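Local coordinates for prepilin-like protein (Thermus thermophilus, PDB 6QVF) that is a competence-associated type IV pilin that probably acts as a DNA receptor at the pilus tip, at residues 60-64 with 114-118; 104-108 with 117-121. All coordinates share one frame; numbering follows the deposited sequence.

Interaction 1: 60-64 with 114-118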
loop_
_atom_site.group_PDB
_atom_site.type_symbol
_atom_site.label_atom_id
_atom_site.label_comp_id
_atom_site.label_asym_id
_atom_site.label_seq_id
_atom_site.Cartn_x
_atom_site.Cartn_y
_atom_site.Cartn_z
ATOM N N PHE B 60 3.550 -17.384 -6.961
ATOM C CA PHE B 60 2.375 -16.509 -6.916
ATOM C C PHE B 60 1.128 -17.346 -6.597
ATOM O O PHE B 60 0.266 -16.959 -5.790
ATOM C CB PHE B 60 2.228 -15.741 -8.223
ATOM C CG PHE B 60 1.033 -14.837 -8.243
ATOM C CD1 PHE B 60 -0.234 -15.336 -8.524
ATOM C CD2 PHE B 60 1.182 -13.507 -7.904
ATOM C CE1 PHE B 60 -1.342 -14.498 -8.474
ATOM C CE2 PHE B 60 0.070 -12.665 -7.917
ATOM C CZ PHE B 60 -1.171 -13.165 -8.186
ATOM N N VAL B 61 1.003 -18.483 -7.281
ATOM C CA VAL B 61 -0.179 -19.347 -7.105
ATOM C C VAL B 61 -0.274 -19.852 -5.670
ATOM O O VAL B 61 -1.354 -19.837 -5.062
ATOM C CB VAL B 61 -0.142 -20.516 -8.103
ATOM C CG1 VAL B 61 -1.319 -21.471 -7.932
ATOM C CG2 VAL B 61 -0.059 -20.017 -9.531
ATOM N N ASP B 62 0.844 -20.333 -5.125
ATOM C CA ASP B 62 0.884 -20.850 -3.785
ATOM C C ASP B 62 0.476 -19.771 -2.781
ATOM O O ASP B 62 -0.371 -20.009 -1.920
ATOM C CB ASP B 62 2.249 -21.433 -3.445
ATOM C CG ASP B 62 2.597 -22.517 -4.447
ATOM O OD1 ASP B 62 2.057 -23.625 -4.301
ATOM O OD2 ASP B 62 3.332 -22.204 -5.416
ATOM N N TYR B 63 1.049 -18.586 -2.911
ATOM C CA TYR B 63 0.720 -17.535 -1.932
ATOM C C TYR B 63 -0.733 -17.076 -2.112
ATOM O O TYR B 63 -1.435 -16.837 -1.104
ATOM C CB TYR B 63 1.679 -16.351 -2.045
ATOM C CG TYR B 63 3.014 -16.633 -1.394
ATOM C CD1 TYR B 63 3.137 -16.638 -0.019
ATOM C CD2 TYR B 63 4.158 -16.857 -2.150
ATOM C CE1 TYR B 63 4.334 -16.940 0.596
ATOM C CE2 TYR B 63 5.366 -17.133 -1.547
ATOM C CZ TYR B 63 5.461 -17.164 -0.174
ATOM O OH TYR B 63 6.668 -17.430 0.401
ATOM N N TYR B 64 -1.173 -16.882 -3.359
ATOM C CA TYR B 64 -2.523 -16.395 -3.646
ATOM C C TYR B 64 -3.577 -17.320 -3.025
ATOM O O TYR B 64 -4.491 -16.831 -2.362
ATOM C CB TYR B 64 -2.766 -16.241 -5.147
ATOM C CG TYR B 64 -4.148 -15.724 -5.460
ATOM C CD1 TYR B 64 -4.473 -14.389 -5.326
ATOM C CD2 TYR B 64 -5.178 -16.594 -5.795
ATOM C CE1 TYR B 64 -5.760 -13.917 -5.533
ATOM C CE2 TYR B 64 -6.465 -16.124 -6.000
ATOM C CZ TYR B 64 -6.766 -14.791 -5.867
ATOM O OH TYR B 64 -8.061 -14.348 -5.999
ATOM N N GLY B 114 -10.476 -8.930 -6.690
ATOM C CA GLY B 114 -9.262 -9.487 -6.130
ATOM C C GLY B 114 -8.636 -10.601 -6.965
ATOM O O GLY B 114 -7.597 -11.123 -6.594
ATOM N N GLU B 115 -9.266 -11.028 -8.053
ATOM C CA GLU B 115 -8.809 -12.114 -8.854
ATOM C C GLU B 115 -7.390 -11.869 -9.368
ATOM O O GLU B 115 -7.141 -10.852 -10.074
ATOM C CB GLU B 115 -9.736 -12.190 -10.057
ATOM C CG GLU B 115 -9.977 -13.556 -10.580
ATOM C CD GLU B 115 -11.116 -13.565 -11.593
ATOM O OE1 GLU B 115 -10.886 -13.142 -12.722
ATOM O OE2 GLU B 115 -12.226 -13.949 -11.243
ATOM N N GLY B 116 -6.467 -12.788 -9.048
ATOM C CA GLY B 116 -5.079 -12.708 -9.491
ATOM C C GLY B 116 -4.287 -11.533 -8.917
ATOM O O GLY B 116 -3.331 -11.034 -9.562
ATOM N N VAL B 117 -4.658 -11.110 -7.707
ATOM C CA VAL B 117 -3.964 -10.057 -7.003
ATOM C C VAL B 117 -3.477 -10.574 -5.648
ATOM O O VAL B 117 -4.244 -11.162 -4.840
ATOM C CB VAL B 117 -4.862 -8.817 -6.825
ATOM C CG1 VAL B 117 -4.127 -7.719 -6.052
ATOM C CG2 VAL B 117 -5.405 -8.326 -8.142
ATOM N N VAL B 118 -2.193 -10.267 -5.346
ATOM C CA VAL B 118 -1.635 -10.497 -4.046
ATOM C C VAL B 118 -1.136 -9.167 -3.489
ATOM O O VAL B 118 -0.507 -8.421 -4.212
ATOM C CB VAL B 118 -0.496 -11.529 -4.085
ATOM C CG1 VAL B 118 0.309 -11.527 -2.804
ATOM C CG2 VAL B 118 -1.026 -12.922 -4.415
#

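Interaction 2: 104-108 with 117-121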
loop_
_atom_site.group_PDB
_atom_site.type_symbol
_atom_site.label_atom_id
_atom_site.label_comp_id
_atom_site.label_asym_id
_atom_site.label_seq_id
_atom_site.Cartn_x
_atom_site.Cartn_y
_atom_site.Cartn_z
ATOM N N TRP B 104 4.660 -8.196 8.909
ATOM C CA TRP B 104 4.533 -8.367 7.468
ATOM C C TRP B 104 3.450 -9.397 7.180
ATOM O O TRP B 104 3.195 -10.290 7.981
ATOM C CB TRP B 104 5.863 -8.777 6.809
ATOM C CG TRP B 104 6.369 -10.112 7.266
ATOM C CD1 TRP B 104 7.262 -10.344 8.261
ATOM C CD2 TRP B 104 6.070 -11.397 6.687
ATOM N NE1 TRP B 104 7.503 -11.682 8.389
ATOM C CE2 TRP B 104 6.796 -12.363 7.432
ATOM C CE3 TRP B 104 5.279 -11.837 5.623
ATOM C CZ2 TRP B 104 6.734 -13.728 7.140
ATOM C CZ3 TRP B 104 5.194 -13.194 5.362
ATOM C CH2 TRP B 104 5.915 -14.117 6.119
ATOM N N ASP B 105 2.775 -9.192 6.049
ATOM C CA ASP B 105 1.668 -10.064 5.672
ATOM C C ASP B 105 1.574 -10.127 4.149
ATOM O O ASP B 105 1.578 -9.085 3.474
ATOM C CB ASP B 105 0.355 -9.490 6.224
ATOM C CG ASP B 105 -0.868 -10.311 5.891
ATOM O OD1 ASP B 105 -1.359 -10.203 4.776
ATOM O OD2 ASP B 105 -1.331 -11.052 6.797
ATOM N N ILE B 106 1.456 -11.350 3.638
ATOM C CA ILE B 106 1.156 -11.656 2.246
ATOM C C ILE B 106 -0.238 -12.255 2.189
ATOM O O ILE B 106 -0.532 -13.195 2.958
ATOM C CB ILE B 106 2.150 -12.687 1.697
ATOM C CG1 ILE B 106 3.606 -12.241 1.800
ATOM C CG2 ILE B 106 1.788 -13.071 0.289
ATOM C CD1 ILE B 106 4.629 -13.327 1.466
ATOM N N ARG B 107 -1.084 -11.742 1.304
ATOM C CA ARG B 107 -2.385 -12.411 1.094
ATOM C C ARG B 107 -2.946 -12.210 -0.305
ATOM O O ARG B 107 -2.720 -11.183 -0.962
ATOM C CB ARG B 107 -3.405 -11.955 2.143
ATOM C CG ARG B 107 -3.684 -10.468 2.171
ATOM C CD ARG B 107 -4.705 -10.157 3.252
ATOM N NE ARG B 107 -4.172 -10.488 4.556
ATOM C CZ ARG B 107 -4.908 -10.846 5.620
ATOM N NH1 ARG B 107 -6.237 -10.840 5.568
ATOM N NH2 ARG B 107 -4.296 -11.188 6.745
ATOM N N GLY B 108 -3.648 -13.248 -0.794
ATOM C CA GLY B 108 -4.436 -13.090 -1.940
ATOM C C GLY B 108 -5.664 -12.243 -1.656
ATOM O O GLY B 108 -6.216 -12.277 -0.570
ATOM N N VAL B 117 -4.658 -11.110 -7.707
ATOM C CA VAL B 117 -3.964 -10.057 -7.003
ATOM C C VAL B 117 -3.477 -10.574 -5.648
ATOM O O VAL B 117 -4.244 -11.162 -4.840
ATOM C CB VAL B 117 -4.862 -8.817 -6.825
ATOM C CG1 VAL B 117 -4.127 -7.719 -6.052
ATOM C CG2 VAL B 117 -5.405 -8.326 -8.142
ATOM N N VAL B 118 -2.193 -10.267 -5.346
ATOM C CA VAL B 118 -1.635 -10.497 -4.046
ATOM C C VAL B 118 -1.136 -9.167 -3.489
ATOM O O VAL B 118 -0.507 -8.421 -4.212
ATOM C CB VAL B 118 -0.496 -11.529 -4.085
ATOM C CG1 VAL B 118 0.309 -11.527 -2.804
ATOM C CG2 VAL B 118 -1.026 -12.922 -4.415
ATOM N N THR B 119 -1.453 -8.877 -2.225
ATOM C CA THR B 119 -0.889 -7.732 -1.520
ATOM C C THR B 119 0.159 -8.186 -0.500
ATOM O O THR B 119 0.059 -9.262 0.162
ATOM C CB THR B 119 -1.969 -6.866 -0.877
ATOM O OG1 THR B 119 -2.621 -7.682 0.086
ATOM C CG2 THR B 119 -2.977 -6.341 -1.874
ATOM N N VAL B 120 1.172 -7.319 -0.353
ATOM C CA VAL B 120 2.202 -7.466 0.635
ATOM C C VAL B 120 2.219 -6.154 1.434
ATOM O O VAL B 120 2.345 -5.064 0.858
ATOM C CB VAL B 120 3.586 -7.765 0.026
ATOM C CG1 VAL B 120 4.627 -8.043 1.111
ATOM C CG2 VAL B 120 3.511 -8.881 -1.012
ATOM N N VAL B 121 1.992 -6.258 2.737
ATOM C CA VAL B 121 1.888 -5.099 3.611
ATOM C C VAL B 121 2.812 -5.275 4.793
ATOM O O VAL B 121 2.777 -6.321 5.429
ATOM C CB VAL B 121 0.432 -4.857 4.023
ATOM C CG1 VAL B 121 0.292 -3.633 4.898
ATOM C CG2 VAL B 121 -0.417 -4.726 2.785
HETATM O O HOH W 1 -1.178 -8.036 2.571
#

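Interaction 1: 60-64 with 114-118
Tyr64, Val118 and Phe60 carry this contact: two aromatic side chains one helical turn apart extend from helix 59-66 to the start of strand 117-125, and the valine pushes up between them. Its methyl CG2 sits over one face of the Phe60 ring in a CH-pi contact, 4.1 Å from the ring centroid and 28° off the normal, with Phe60 CE2 the nearest ring atom. The same methyl meets Tyr64 at the root of its side chain, Val118 CG2 to Tyr64 CB 3.8 Å, and lies at the edge of the tyrosine ring, in its plane. Both aromatics have CG anti to the backbone N (chi1 179° for Phe60, -179° for Tyr64), which sends the two rings out on the same side of the helix. In the pilin fold an antiparallel sheet packs on the long N-terminal helix, here 2-30, and helix 59-66 adds to this core at the start of strand 117-125; Val29 of helix 2-30 touches both Phe60 and Val118. Farther out the rings border the type II turn Gly114 to Val117, whose third residue, Gly116, has positive phi. Phe60 CZ comes to 3.3 Å from Gly116 O, while the peptide carbon of Gly116 lies in plane at the ring edge. The tyrosine presents its own edge to a carbonyl, Tyr64 CE1 to Val117 O 3.2 Å. Its hydroxyl reaches the first residue of the turn, where Gly114 O, 3.3 Å from Tyr64 OH, is a weak acceptor that competes with Glu109 O for the one proton; the stronger partner of this buried hydroxyl is the backbone N of Arg162, which donates to its oxygen. Gly114 O also accepts the turn's closing bond from Val117 N, 3.1 Å.

Interaction 2: 104-108 with 117-121
Arg107 and Thr119 face each other as a hydrogen-bonded antiparallel pair, joined by Arg107 N to Thr119 O at 3.0 Å and Thr119 N to Arg107 O at 2.9 Å. Asp105 and Val121 form the next such pair, where the bond from Asp105 N to Val121 O is the most bent, 137° at the hydrogen. From CB the arginine chain turns to put CG between the backbone N and the carbonyl carbon (chi1 59°), and there CG passes the threonine hydroxyl, Arg107 CG to Thr119 OG1 3.6 Å. It runs on extended to CD, bends at chi3 and brings its guanidinium back over its own strand to Asp105, two residues earlier on the same face. There it forms a salt bridge: NE gives the shorter bond, Arg107 NE to Asp105 OD1 2.8 Å, and NH2 donates to OD2; both are nearly straight. The carboxylate is thus gripped side-on at both oxygens on their syn sides, in the guanidinium plane but about 30° out of its own, which fixes the rotation of both groups. Water 1 links Thr119 OG1 to the carbonyl oxygen of Asp105, the direction of the bond at the hydroxyl being left open. On the other face Ile106 CG2 packs on Val118 CG1 at 3.8 Å. The two strands are the central pair of a four-stranded antiparallel sheet, with 92-97 flanking one and 131-139 the other; Ile106 and Val120 pack on helix 2-30, and Tyr63 of helix 59-66 also packs on Ile106.

In the fold
From the N terminus the chain runs through helix 2-30 and a small three-stranded sheet, with helix 59-66 following its last strand, then passes a loop region to strands 92-97 and 100-108. Interaction 1 closes the longer loop, bringing helix 59-66 to the start of strand 117-125 across 49 intervening residues. Interaction 2 starts late in that span, at 104-108, and its second segment overlaps that of interaction 1 and runs beyond it; the eight-residue connection holds the short helix 111-114. The contacts share Val117 and Val118. They also touch directly, at Tyr64 with Gly108 and Tyr63 with Ile106, so helix 59-66 also meets strand 100-108, while interaction 1 ties it to 117-125.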